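Local coordinates for protein aminotransferase class-III (Ochrobactrum anthropi, PDB 5GHG) that probably transfers amino groups between amines and carbonyl acceptors as a class-III aminotransferase, using a vitamin B6 cofactor held here in its aminated form, PMP, at residues B[403-408]-B[444-449]; B[412-417]-B[437-442]; B[127-132]-B[218-223]; B[143-148]-B[208-213]. The protein carries 1 engineered substitution. One frame throughout, in Å; residues are numbered along the deposited sequence.

Contact 1: B[403-408]-B[444-449]; sequences AKANAV and EATLND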
loop_
_atom_site.group_PDB
_atom_site.type_symbol
_atom_site.label_atom_id
_atom_site.label_comp_id
_atom_site.label_asym_id
_atom_site.label_seq_id
_atom_site.Cartn_x
_atom_site.Cartn_y
_atom_site.Cartn_z
ATOM N N ALA B 403 16.559 7.219 22.931
ATOM C CA ALA B 403 17.354 7.703 21.807
ATOM C C ALA B 403 18.845 7.699 22.135
ATOM O O ALA B 403 19.676 7.313 21.296
ATOM C CB ALA B 403 16.907 9.113 21.392
ATOM N N LYS B 404 19.202 8.130 23.343
ATOM C CA LYS B 404 20.596 8.128 23.762
ATOM C C LYS B 404 21.192 6.731 23.721
ATOM O O LYS B 404 22.273 6.516 23.146
ATOM C CB LYS B 404 20.710 8.726 25.167
ATOM C CG LYS B 404 22.123 8.965 25.682
ATOM C CD LYS B 404 22.056 9.721 27.022
ATOM C CE LYS B 404 23.433 9.913 27.660
ATOM N NZ LYS B 404 24.226 10.903 26.904
ATOM N N ALA B 405 20.493 5.754 24.302
ATOM C CA ALA B 405 21.040 4.399 24.393
ATOM C C ALA B 405 21.071 3.719 23.016
ATOM O O ALA B 405 22.020 2.996 22.701
ATOM C CB ALA B 405 20.237 3.576 25.396
ATOM N N ASN B 406 20.057 3.967 22.186
ATOM C CA ASN B 406 20.005 3.383 20.851
ATOM C C ASN B 406 21.185 3.853 19.998
ATOM O O ASN B 406 21.758 3.076 19.239
ATOM C CB ASN B 406 18.688 3.754 20.182
ATOM C CG ASN B 406 18.351 2.861 18.985
ATOM O OD1 ASN B 406 18.589 1.663 19.017
ATOM N ND2 ASN B 406 17.776 3.441 17.962
ATOM N N ALA B 407 21.550 5.133 20.118
ATOM C CA ALA B 407 22.705 5.649 19.384
ATOM C C ALA B 407 24.004 4.974 19.828
ATOM O O ALA B 407 24.864 4.654 19.001
ATOM C CB ALA B 407 22.796 7.163 19.549
ATOM N N VAL B 408 24.165 4.759 21.134
ATOM C CA VAL B 408 25.355 4.077 21.627
ATOM C C VAL B 408 25.370 2.622 21.170
ATOM O O VAL B 408 26.405 2.091 20.758
ATOM C CB VAL B 408 25.440 4.179 23.161
ATOM C CG1 VAL B 408 26.555 3.261 23.677
ATOM C CG2 VAL B 408 25.704 5.598 23.576
ATOM N N GLU B 444 24.271 -4.690 27.347
ATOM C CA GLU B 444 24.770 -4.513 28.707
ATOM C C GLU B 444 25.844 -3.431 28.770
ATOM O O GLU B 444 25.801 -2.547 29.634
ATOM C CB GLU B 444 25.315 -5.830 29.253
ATOM C CG GLU B 444 25.949 -5.662 30.621
ATOM C CD GLU B 444 26.342 -6.989 31.253
ATOM O OE1 GLU B 444 26.462 -7.995 30.526
ATOM O OE2 GLU B 444 26.509 -7.011 32.484
ATOM N N ALA B 445 26.823 -3.497 27.858
ATOM C CA ALA B 445 27.880 -2.489 27.833
ATOM C C ALA B 445 27.315 -1.107 27.506
ATOM O O ALA B 445 27.776 -0.095 28.038
ATOM C CB ALA B 445 28.957 -2.887 26.824
ATOM N N THR B 446 26.324 -1.056 26.617
ATOM C CA THR B 446 25.645 0.198 26.301
ATOM C C THR B 446 25.023 0.819 27.548
ATOM O O THR B 446 25.160 2.021 27.794
ATOM C CB THR B 446 24.549 -0.037 25.257
ATOM O OG1 THR B 446 25.147 -0.346 23.996
ATOM C CG2 THR B 446 23.702 1.196 25.111
ATOM N N LEU B 447 24.303 0.013 28.327
ATOM C CA LEU B 447 23.648 0.556 29.513
ATOM C C LEU B 447 24.682 1.048 30.530
ATOM O O LEU B 447 24.468 2.066 31.183
ATOM C CB LEU B 447 22.729 -0.486 30.131
ATOM C CG LEU B 447 21.576 -0.869 29.197
ATOM C CD1 LEU B 447 20.649 -1.870 29.859
ATOM C CD2 LEU B 447 20.808 0.358 28.757
ATOM N N ASN B 448 25.806 0.339 30.659
ATOM C CA ASN B 448 26.877 0.819 31.541
ATOM C C ASN B 448 27.459 2.144 31.047
ATOM O O ASN B 448 27.686 3.064 31.838
ATOM C CB ASN B 448 27.957 -0.244 31.675
ATOM C CG ASN B 448 27.485 -1.428 32.484
ATOM O OD1 ASN B 448 26.523 -1.314 33.249
ATOM N ND2 ASN B 448 28.118 -2.564 32.314
ATOM N N ASP B 449 27.708 2.258 29.736
ATOM C CA ASP B 449 28.205 3.511 29.171
ATOM C C ASP B 449 27.235 4.660 29.437
ATOM O O ASP B 449 27.649 5.757 29.832
ATOM C CB ASP B 449 28.425 3.383 27.669
ATOM C CG ASP B 449 29.709 2.646 27.323
ATOM O OD1 ASP B 449 30.498 2.364 28.251
ATOM O OD2 ASP B 449 29.917 2.358 26.100
#

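Contact 2: B[412-417]-B[437-442]; sequences RGVISR and DTMVSA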
loop_
_atom_site.group_PDB
_atom_site.type_symbol
_atom_site.label_atom_id
_atom_site.label_comp_id
_atom_site.label_asym_id
_atom_site.label_seq_id
_atom_site.Cartn_x
_atom_site.Cartn_y
_atom_site.Cartn_z
ATOM N N ARG B 412 28.118 0.455 18.903
ATOM C CA ARG B 412 28.630 -0.853 19.242
ATOM C C ARG B 412 28.199 -1.933 18.240
ATOM O O ARG B 412 28.347 -3.126 18.523
ATOM C CB ARG B 412 28.192 -1.236 20.658
ATOM C CG ARG B 412 28.944 -0.461 21.730
ATOM C CD ARG B 412 28.422 -0.721 23.129
ATOM N NE ARG B 412 29.278 -0.121 24.156
ATOM C CZ ARG B 412 30.365 -0.706 24.640
ATOM N NH1 ARG B 412 30.729 -1.918 24.196
ATOM N NH2 ARG B 412 31.081 -0.087 25.569
ATOM N N GLY B 413 27.681 -1.535 17.085
ATOM C CA GLY B 413 27.442 -2.471 16.008
ATOM C C GLY B 413 26.145 -3.242 16.082
ATOM O O GLY B 413 26.066 -4.352 15.560
ATOM N N VAL B 414 25.130 -2.696 16.752
ATOM C CA VAL B 414 23.839 -3.351 16.885
ATOM C C VAL B 414 22.760 -2.318 16.554
ATOM O O VAL B 414 22.726 -1.235 17.151
ATOM C CB VAL B 414 23.628 -3.921 18.304
ATOM C CG1 VAL B 414 22.207 -4.452 18.472
ATOM C CG2 VAL B 414 24.650 -5.017 18.624
ATOM N N ILE B 415 21.881 -2.659 15.619
ATOM C CA ILE B 415 20.763 -1.800 15.244
ATOM C C ILE B 415 19.540 -2.282 16.024
ATOM O O ILE B 415 19.019 -3.384 15.786
ATOM C CB ILE B 415 20.507 -1.820 13.732
ATOM C CG1 ILE B 415 21.668 -1.153 13.000
ATOM C CG2 ILE B 415 19.184 -1.134 13.392
ATOM C CD1 ILE B 415 21.634 -1.341 11.500
ATOM N N SER B 416 19.093 -1.473 16.978
ATOM C CA SER B 416 17.831 -1.704 17.654
ATOM C C SER B 416 16.836 -0.657 17.143
ATOM O O SER B 416 17.060 -0.019 16.107
ATOM C CB SER B 416 18.054 -1.658 19.174
ATOM O OG SER B 416 16.841 -1.773 19.901
ATOM N N ARG B 417 15.731 -0.497 17.859
ATOM C CA ARG B 417 14.741 0.531 17.554
ATOM C C ARG B 417 14.267 1.098 18.881
ATOM O O ARG B 417 13.936 0.342 19.795
ATOM C CB ARG B 417 13.554 -0.061 16.769
ATOM C CG ARG B 417 12.545 0.971 16.273
ATOM C CD ARG B 417 11.880 0.474 14.983
ATOM N NE ARG B 417 11.158 1.533 14.282
ATOM C CZ ARG B 417 11.705 2.367 13.398
ATOM N NH1 ARG B 417 10.958 3.306 12.833
ATOM N NH2 ARG B 417 12.995 2.266 13.082
ATOM N N ASP B 437 24.186 -13.896 22.135
ATOM C CA ASP B 437 25.088 -13.514 23.209
ATOM C C ASP B 437 25.807 -12.206 22.891
ATOM O O ASP B 437 25.910 -11.318 23.744
ATOM C CB ASP B 437 26.099 -14.640 23.449
ATOM C CG ASP B 437 27.109 -14.290 24.517
ATOM O OD1 ASP B 437 26.684 -13.859 25.606
ATOM O OD2 ASP B 437 28.315 -14.429 24.257
ATOM N N THR B 438 26.320 -12.079 21.670
ATOM C CA THR B 438 26.972 -10.843 21.256
ATOM C C THR B 438 26.021 -9.647 21.343
ATOM O O THR B 438 26.397 -8.581 21.827
ATOM C CB THR B 438 27.494 -11.002 19.818
ATOM O OG1 THR B 438 28.442 -12.063 19.806
ATOM C CG2 THR B 438 28.163 -9.737 19.326
ATOM N N MET B 439 24.780 -9.818 20.892
ATOM C CA MET B 439 23.806 -8.727 20.896
ATOM C C MET B 439 23.499 -8.253 22.322
ATOM O O MET B 439 23.489 -7.050 22.604
ATOM C CB MET B 439 22.533 -9.193 20.173
ATOM C CG MET B 439 21.391 -8.200 20.075
ATOM S SD MET B 439 19.958 -9.075 19.344
ATOM C CE MET B 439 20.817 -10.089 18.189
ATOM N N VAL B 440 23.255 -9.192 23.233
ATOM C CA VAL B 440 22.887 -8.810 24.592
ATOM C C VAL B 440 24.090 -8.233 25.341
ATOM O O VAL B 440 23.942 -7.309 26.143
ATOM C CB VAL B 440 22.260 -9.985 25.346
ATOM C CG1 VAL B 440 22.036 -9.611 26.803
ATOM C CG2 VAL B 440 20.928 -10.390 24.688
ATOM N N SER B 441 25.290 -8.759 25.091
ATOM C CA SER B 441 26.471 -8.153 25.691
ATOM C C SER B 441 26.666 -6.713 25.212
ATOM O O SER B 441 27.144 -5.867 25.978
ATOM C CB SER B 441 27.721 -8.984 25.399
ATOM O OG SER B 441 27.607 -10.263 25.980
ATOM N N ALA B 442 26.308 -6.412 23.970
ATOM C CA ALA B 442 26.398 -5.029 23.506
ATOM C C ALA B 442 25.389 -4.135 24.232
ATOM O O ALA B 442 25.674 -2.966 24.528
ATOM C CB ALA B 442 26.185 -4.944 22.000
#

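Contact 3: B[127-132]-B[218-223]; sequences KLIWYR and TIAAFI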
loop_
_atom_site.group_PDB
_atom_site.type_symbol
_atom_site.label_atom_id
_atom_site.label_comp_id
_atom_site.label_asym_id
_atom_site.label_seq_id
_atom_site.Cartn_x
_atom_site.Cartn_y
_atom_site.Cartn_z
ATOM N N LYS B 127 -13.343 -2.810 5.406
ATOM C CA LYS B 127 -14.308 -2.657 4.324
ATOM C C LYS B 127 -15.171 -3.915 4.182
ATOM O O LYS B 127 -16.396 -3.824 4.002
ATOM C CB LYS B 127 -13.569 -2.376 3.008
ATOM C CG LYS B 127 -14.369 -1.624 1.991
ATOM C CD LYS B 127 -13.486 -1.003 0.913
ATOM C CE LYS B 127 -13.118 -1.972 -0.137
ATOM N NZ LYS B 127 -12.625 -1.261 -1.351
ATOM N N LEU B 128 -14.543 -5.078 4.239
ATOM C CA LEU B 128 -15.267 -6.334 4.123
ATOM C C LEU B 128 -16.268 -6.492 5.270
ATOM O O LEU B 128 -17.395 -6.934 5.060
ATOM C CB LEU B 128 -14.282 -7.501 4.097
ATOM C CG LEU B 128 -14.774 -8.946 4.047
ATOM C CD1 LEU B 128 -13.616 -9.841 3.628
ATOM C CD2 LEU B 128 -15.338 -9.397 5.418
ATOM N N ILE B 129 -15.873 -6.092 6.475
ATOM C CA ILE B 129 -16.761 -6.191 7.634
ATOM C C ILE B 129 -17.984 -5.295 7.460
ATOM O O ILE B 129 -19.116 -5.707 7.754
ATOM C CB ILE B 129 -15.981 -5.863 8.918
ATOM C CG1 ILE B 129 -15.050 -7.027 9.249
ATOM C CG2 ILE B 129 -16.936 -5.589 10.098
ATOM C CD1 ILE B 129 -14.099 -6.716 10.358
ATOM N N TRP B 130 -17.791 -4.060 6.970
ATOM C CA TRP B 130 -18.930 -3.181 6.736
ATOM C C TRP B 130 -19.854 -3.746 5.648
ATOM O O TRP B 130 -21.087 -3.730 5.781
ATOM C CB TRP B 130 -18.469 -1.781 6.345
ATOM C CG TRP B 130 -17.790 -1.040 7.406
ATOM C CD1 TRP B 130 -17.732 -1.363 8.726
ATOM C CD2 TRP B 130 -17.057 0.183 7.260
ATOM N NE1 TRP B 130 -17.010 -0.423 9.412
ATOM C CE2 TRP B 130 -16.584 0.540 8.538
ATOM C CE3 TRP B 130 -16.765 1.008 6.171
ATOM C CZ2 TRP B 130 -15.814 1.686 8.761
ATOM C CZ3 TRP B 130 -16.005 2.162 6.391
ATOM C CH2 TRP B 130 -15.536 2.482 7.677
ATOM N N TYR B 131 -19.265 -4.208 4.555
ATOM C CA TYR B 131 -20.023 -4.850 3.498
ATOM C C TYR B 131 -20.819 -6.033 4.043
ATOM O O TYR B 131 -22.006 -6.185 3.754
ATOM C CB TYR B 131 -19.051 -5.312 2.395
ATOM C CG TYR B 131 -19.716 -5.964 1.231
ATOM C CD1 TYR B 131 -20.137 -5.222 0.137
ATOM C CD2 TYR B 131 -19.932 -7.342 1.221
ATOM C CE1 TYR B 131 -20.732 -5.837 -0.949
ATOM C CE2 TYR B 131 -20.545 -7.958 0.163
ATOM C CZ TYR B 131 -20.941 -7.205 -0.924
ATOM O OH TYR B 131 -21.560 -7.829 -1.982
ATOM N N ARG B 132 -20.175 -6.842 4.880
ATOM C CA ARG B 132 -20.792 -8.033 5.434
ATOM C C ARG B 132 -21.973 -7.686 6.357
ATOM O O ARG B 132 -23.020 -8.332 6.300
ATOM C CB ARG B 132 -19.733 -8.837 6.190
ATOM C CG ARG B 132 -20.227 -10.098 6.857
ATOM C CD ARG B 132 -19.107 -10.813 7.608
ATOM N NE ARG B 132 -19.583 -11.997 8.309
ATOM C CZ ARG B 132 -20.129 -11.991 9.519
ATOM N NH1 ARG B 132 -20.273 -10.858 10.194
ATOM N NH2 ARG B 132 -20.530 -13.124 10.064
ATOM N N THR B 218 -23.964 -2.417 17.855
ATOM C CA THR B 218 -23.244 -1.546 16.928
ATOM C C THR B 218 -21.782 -1.950 16.750
ATOM O O THR B 218 -21.096 -1.328 15.942
ATOM C CB THR B 218 -23.291 -0.078 17.363
ATOM O OG1 THR B 218 -22.508 0.117 18.544
ATOM C CG2 THR B 218 -24.746 0.375 17.637
ATOM N N ILE B 219 -21.302 -2.949 17.494
ATOM C CA ILE B 219 -19.885 -3.336 17.492
ATOM C C ILE B 219 -19.712 -4.509 16.535
ATOM O O ILE B 219 -20.269 -5.585 16.761
ATOM C CB ILE B 219 -19.392 -3.723 18.901
ATOM C CG1 ILE B 219 -19.653 -2.606 19.927
ATOM C CG2 ILE B 219 -17.895 -4.140 18.864
ATOM C CD1 ILE B 219 -19.033 -1.254 19.582
ATOM N N ALA B 220 -18.912 -4.321 15.488
ATOM C CA ALA B 220 -18.698 -5.385 14.514
ATOM C C ALA B 220 -17.502 -6.274 14.860
ATOM O O ALA B 220 -17.577 -7.488 14.698
ATOM C CB ALA B 220 -18.516 -4.809 13.116
ATOM N N ALA B 221 -16.410 -5.693 15.341
ATOM C CA ALA B 221 -15.178 -6.458 15.496
ATOM C C ALA B 221 -14.264 -5.801 16.508
ATOM O O ALA B 221 -14.361 -4.606 16.782
ATOM C CB ALA B 221 -14.425 -6.613 14.167
ATOM N N PHE B 222 -13.352 -6.619 17.025
ATOM C CA PHE B 222 -12.266 -6.205 17.895
ATOM C C PHE B 222 -10.963 -6.629 17.211
ATOM O O PHE B 222 -10.855 -7.755 16.732
ATOM C CB PHE B 222 -12.431 -6.874 19.251
ATOM C CG PHE B 222 -11.354 -6.572 20.250
ATOM C CD1 PHE B 222 -10.208 -7.351 20.306
ATOM C CD2 PHE B 222 -11.525 -5.578 21.188
ATOM C CE1 PHE B 222 -9.234 -7.105 21.265
ATOM C CE2 PHE B 222 -10.561 -5.319 22.147
ATOM C CZ PHE B 222 -9.408 -6.081 22.184
ATOM N N ILE B 223 -9.991 -5.725 17.133
ATOM C CA ILE B 223 -8.722 -6.054 16.500
ATOM C C ILE B 223 -7.592 -5.944 17.523
ATOM O O ILE B 223 -7.531 -4.981 18.292
ATOM C CB ILE B 223 -8.406 -5.184 15.264
ATOM C CG1 ILE B 223 -7.089 -5.657 14.646
ATOM C CG2 ILE B 223 -8.319 -3.703 15.640
ATOM C CD1 ILE B 223 -6.832 -5.150 13.221
#

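Contact 4: B[143-148]-B[208-213]; sequences KIISRK and EQLIIA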
loop_
_atom_site.group_PDB
_atom_site.type_symbol
_atom_site.label_atom_id
_atom_site.label_comp_id
_atom_site.label_asym_id
_atom_site.label_seq_id
_atom_site.Cartn_x
_atom_site.Cartn_y
_atom_site.Cartn_z
ATOM N N LYS B 143 -18.937 -0.617 14.081
ATOM C CA LYS B 143 -17.839 -0.057 14.863
ATOM C C LYS B 143 -16.755 -1.117 15.070
ATOM O O LYS B 143 -17.039 -2.312 15.218
ATOM C CB LYS B 143 -18.354 0.459 16.208
ATOM C CG LYS B 143 -19.341 1.650 16.079
ATOM C CD LYS B 143 -20.000 1.980 17.413
ATOM C CE LYS B 143 -21.100 3.022 17.304
ATOM N NZ LYS B 143 -21.934 3.038 18.549
ATOM N N ILE B 144 -15.509 -0.667 15.087
ATOM C CA ILE B 144 -14.364 -1.531 15.302
ATOM C C ILE B 144 -13.669 -1.032 16.546
ATOM O O ILE B 144 -13.369 0.166 16.647
ATOM C CB ILE B 144 -13.378 -1.511 14.116
ATOM C CG1 ILE B 144 -14.100 -1.643 12.762
ATOM C CG2 ILE B 144 -12.249 -2.539 14.329
ATOM C CD1 ILE B 144 -14.645 -2.981 12.481
ATOM N N ILE B 145 -13.376 -1.941 17.473
ATOM C CA ILE B 145 -12.649 -1.601 18.679
ATOM C C ILE B 145 -11.184 -2.001 18.488
ATOM O O ILE B 145 -10.885 -3.161 18.223
ATOM C CB ILE B 145 -13.243 -2.297 19.910
ATOM C CG1 ILE B 145 -14.698 -1.856 20.101
ATOM C CG2 ILE B 145 -12.435 -1.956 21.167
ATOM C CD1 ILE B 145 -15.420 -2.623 21.189
ATOM N N SER B 146 -10.287 -1.032 18.649
ATOM C CA SER B 146 -8.849 -1.220 18.661
ATOM C C SER B 146 -8.337 -0.854 20.045
ATOM O O SER B 146 -9.119 -0.585 20.962
ATOM C CB SER B 146 -8.195 -0.341 17.580
ATOM O OG SER B 146 -6.867 -0.779 17.369
ATOM N N ARG B 147 -7.032 -0.797 20.197
ATOM C CA ARG B 147 -6.453 -0.526 21.511
ATOM C C ARG B 147 -5.431 0.594 21.455
ATOM O O ARG B 147 -4.706 0.742 20.467
ATOM C CB ARG B 147 -5.789 -1.780 22.082
ATOM C CG ARG B 147 -6.737 -2.926 22.247
ATOM C CD ARG B 147 -6.030 -4.154 22.722
ATOM N NE ARG B 147 -5.031 -4.610 21.755
ATOM C CZ ARG B 147 -4.297 -5.708 21.923
ATOM N NH1 ARG B 147 -4.485 -6.446 23.003
ATOM N NH2 ARG B 147 -3.378 -6.059 21.027
ATOM N N LYS B 148 -5.374 1.372 22.521
ATOM C CA LYS B 148 -4.296 2.340 22.672
ATOM C C LYS B 148 -2.945 1.642 22.545
ATOM O O LYS B 148 -2.728 0.573 23.109
ATOM C CB LYS B 148 -4.410 3.054 24.022
ATOM C CG LYS B 148 -5.542 4.068 24.060
ATOM C CD LYS B 148 -5.577 4.749 25.431
ATOM C CE LYS B 148 -6.726 5.727 25.566
ATOM N NZ LYS B 148 -6.540 6.538 26.820
ATOM N N GLU B 208 -15.964 -4.554 28.220
ATOM C CA GLU B 208 -17.403 -4.820 28.254
ATOM C C GLU B 208 -18.195 -3.546 28.522
ATOM O O GLU B 208 -19.269 -3.344 27.932
ATOM C CB GLU B 208 -17.732 -5.893 29.282
ATOM C CG GLU B 208 -19.233 -6.206 29.392
ATOM C CD GLU B 208 -19.498 -7.528 30.102
ATOM O OE1 GLU B 208 -18.671 -7.930 30.948
ATOM O OE2 GLU B 208 -20.528 -8.161 29.806
ATOM N N GLN B 209 -17.665 -2.661 29.374
ATOM C CA GLN B 209 -18.325 -1.387 29.628
ATOM C C GLN B 209 -18.396 -0.532 28.373
ATOM O O GLN B 209 -19.402 0.143 28.128
ATOM C CB GLN B 209 -17.608 -0.614 30.750
ATOM C CG GLN B 209 -17.787 -1.265 32.111
ATOM C CD GLN B 209 -16.759 -0.765 33.118
ATOM O OE1 GLN B 209 -16.228 0.348 32.995
ATOM N NE2 GLN B 209 -16.472 -1.574 34.104
ATOM N N LEU B 210 -17.329 -0.527 27.579
ATOM C CA LEU B 210 -17.353 0.177 26.300
ATOM C C LEU B 210 -18.421 -0.417 25.366
ATOM O O LEU B 210 -19.209 0.320 24.757
ATOM C CB LEU B 210 -15.971 0.127 25.638
ATOM C CG LEU B 210 -15.835 0.801 24.271
ATOM C CD1 LEU B 210 -16.200 2.265 24.320
ATOM C CD2 LEU B 210 -14.419 0.654 23.711
ATOM N N ILE B 211 -18.450 -1.740 25.245
ATOM C CA ILE B 211 -19.408 -2.395 24.367
ATOM C C ILE B 211 -20.843 -2.052 24.788
ATOM O O ILE B 211 -21.700 -1.722 23.955
ATOM C CB ILE B 211 -19.178 -3.909 24.345
ATOM C CG1 ILE B 211 -17.836 -4.247 23.668
ATOM C CG2 ILE B 211 -20.338 -4.663 23.679
ATOM C CD1 ILE B 211 -17.328 -5.648 24.008
ATOM N N ILE B 212 -21.118 -2.126 26.087
ATOM C CA ILE B 212 -22.461 -1.810 26.567
ATOM C C ILE B 212 -22.799 -0.362 26.300
ATOM O O ILE B 212 -23.900 -0.048 25.816
ATOM C CB ILE B 212 -22.591 -2.173 28.056
ATOM C CG1 ILE B 212 -22.736 -3.682 28.194
ATOM C CG2 ILE B 212 -23.786 -1.436 28.681
ATOM C CD1 ILE B 212 -22.536 -4.191 29.622
ATOM N N ALA B 213 -21.864 0.550 26.574
ATOM C CA ALA B 213 -22.143 1.975 26.408
ATOM C C ALA B 213 -22.355 2.338 24.935
ATOM O O ALA B 213 -23.166 3.199 24.619
ATOM C CB ALA B 213 -21.021 2.823 26.998
#

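Contact 1: B[403-408]-B[444-449]
Thr446 meets Val408 and Ala405 mainly through its methyl, CG2. Its CB is just in touch with Val408, 4.2 Å from CG1. Beyond it the side chain forks. With chi1 at -70°, OG1 stands anti to the carbonyl carbon and beside its backbone N, turned back to Ala442 O of the preceding helical turn, its hydrogen-bond partner; it only grazes the valine, 3.9 Å from Val408 CG1. The methyl CG2 is the branch sent across, 3.4 Å from Ala405 O, 4.2 Å from Ala405 CB and 3.8 Å from Val408 CG1. The two side chains pass flank to flank, pointing opposite ways, the methyl beside CG1. Helices 400-411 and 433-455, both in the C-terminal domain of this fold type I aminotransferase, cross here at 127°, their local axes 9.4 Å apart. Beneath them lies the domain's sheet, which Ala405 meets at Leu385 and Leu423. An alanine in place of Thr446 would lack CG2 and OG1, which is likely to open a gap beside Val408 CG1 and Ala405 and to cost Ala442 O its hydroxyl partner. Toward the margin, Val408 CG1 comes 4.2 Å from Asp449 OD2, a carboxylate oxygen salt-bridged to Arg412.

Contact 2: B[412-417]-B[437-442]
Val414 overlaps two side chains of helix 433-455, one with each of its methyls. CG2 packs on the methyl of Ala442, 3.7 Å from its CB, while CG1 lies 4.2 Å from Met439 CG. The fork spans nearly one turn of the helix, since Met439 and Ala442 are three residues apart. With CG1 anti to the backbone N (chi1 173°) and CG2 anti to the carbonyl carbon, the valine presents both branches to the helix at once. The side chains of Val414 and Met439 cross at about a right angle, and the methionine atom met is CG, part-way along the chain. Further in, Met439 continues onto Ile51 of strand 49-52, the neighbour of strand 414-419 in the sheet, and onto Ala53 of the loop after it. The chain reaches this position through a Schellman motif that ends helix 400-411: Gly413, with its positive phi of 84°, is the C-prime residue, and Val414 N is bonded back to Leu409 O. The turn therefore delivers the chain straight from the helix into a strand of the C-terminal domain, and Leu409 packs on both Val414 and Ala442. At the outer margin Arg412 runs extended from CG to NE alongside the helix. Its CD passes 3.8 Å from Ala442 O, and from Arg412 CB to Ala442 CB the distance is 4.4 Å. The guanidinium group goes past this carbonyl and continues to Asp449.

Contact 3: B[127-132]-B[218-223]
Ile129 of helix 118-135 packs on Ala220 and Ala221 of strand 219-224, a helix-on-sheet contact in the large domain of the fold type I aminotransferase, where a mixed seven-stranded sheet is flanked by helices. The tight part involves three buried residues. Ile129 CG2 presses to 3.5 Å from Ala220 CB, closer than usual for two carbons, while the other branch ends with CD1 at 3.8 Å from Ala221 CB. The isoleucine can bridge both alanines because CG1 is anti to the carbonyl carbon (chi1 -73°), which leaves CG2 on one side and the extended CG1-CD1 arm on the other. Two consecutive strand residues would normally point to opposite faces of a sheet. Here the helical backbone angles of Ala220 (phi -91°, psi -40°) break that alternation, and both methyls are directed at the helix. The small methyls are consistent with the close backbone approach, Ile129 CA and Ala220 CA being 7.2 Å apart. Ile256 of the next strand touches both Ile129 and Ala221 and carries the hydrophobic layer onward. Away from this core the packing thins out. Trp130 CD1 stays 5.6 Å from Ala220 CB, the indole being held by a hydrogen bond to Lys142 O and a cation-pi contact with Arg177. The partly exposed Lys127 and Tyr131 serve the dimer instead: both meet Phe171 of the second subunit, and Lys127 NZ is hydrogen-bonded there to Val154 O.

Contact 4: B[143-148]-B[208-213]
Ile145 meets Leu210 and Ile211 through aliphatic branches alone, and no flat side chain lies between them. The planar groups are at the periphery: the guanidinium of Arg147 is held by Glu225 O and Tyr240 OH, and the carboxylate of Glu208 is engaged through OE2 by Arg250 and Tyr251. In the middle, Ile145 divides its two branches between neighbouring helix residues. Its methyl CG2 and the Leu210 methyl CD2 point at each other end on, 4.1 Å apart. Its longer branch, extended at chi2 (173°), carries CD1 to 3.8 Å from Ile211 CG1, and these two side chains cross at about a right angle. Ile211 comes within range because its CG1 is anti to the carbonyl carbon (chi1 -67°). The aliphatic branches span the 8.9 Å between Ile145 CA and Ile211 CA, the nearest CA pair. Ile219 and Phe222 of the adjacent strand pack on the Ile145 side chain, and Val247 of helix 240-250 lies against Ile211. Helix 196-214 thus covers strand 143-147 on its way from strand 178-181 to strand 219-224, which lie on either side of it, all three parallel: a beta-alpha-beta crossover of the large-domain sheet in fold type I aminotransferases.

From the N terminus, helix segment 127-132 opens contact 3, and strand segment 143-148 opens contact 4 shortly afterwards. Contact 4 closes first, at 208-213, and contact 3 closes around it at 218-223, so the smaller loop is nested in the larger. Both reach neighbouring strands of the large-domain sheet, joined by a probable hydrogen bond from Ala220 N to Lys143 O (2.8 Å), and tie helices 118-135 and 196-214 to it. Much later, contacts 1 and 2 repeat this nesting: 403-408 and 412-417 open them, then 437-442 closes contact 2 and 444-449 closes contact 1. In the C-terminal domain helix 433-455 is tied to helix 400-411 in contact 1 and to strand 414-419 in contact 2.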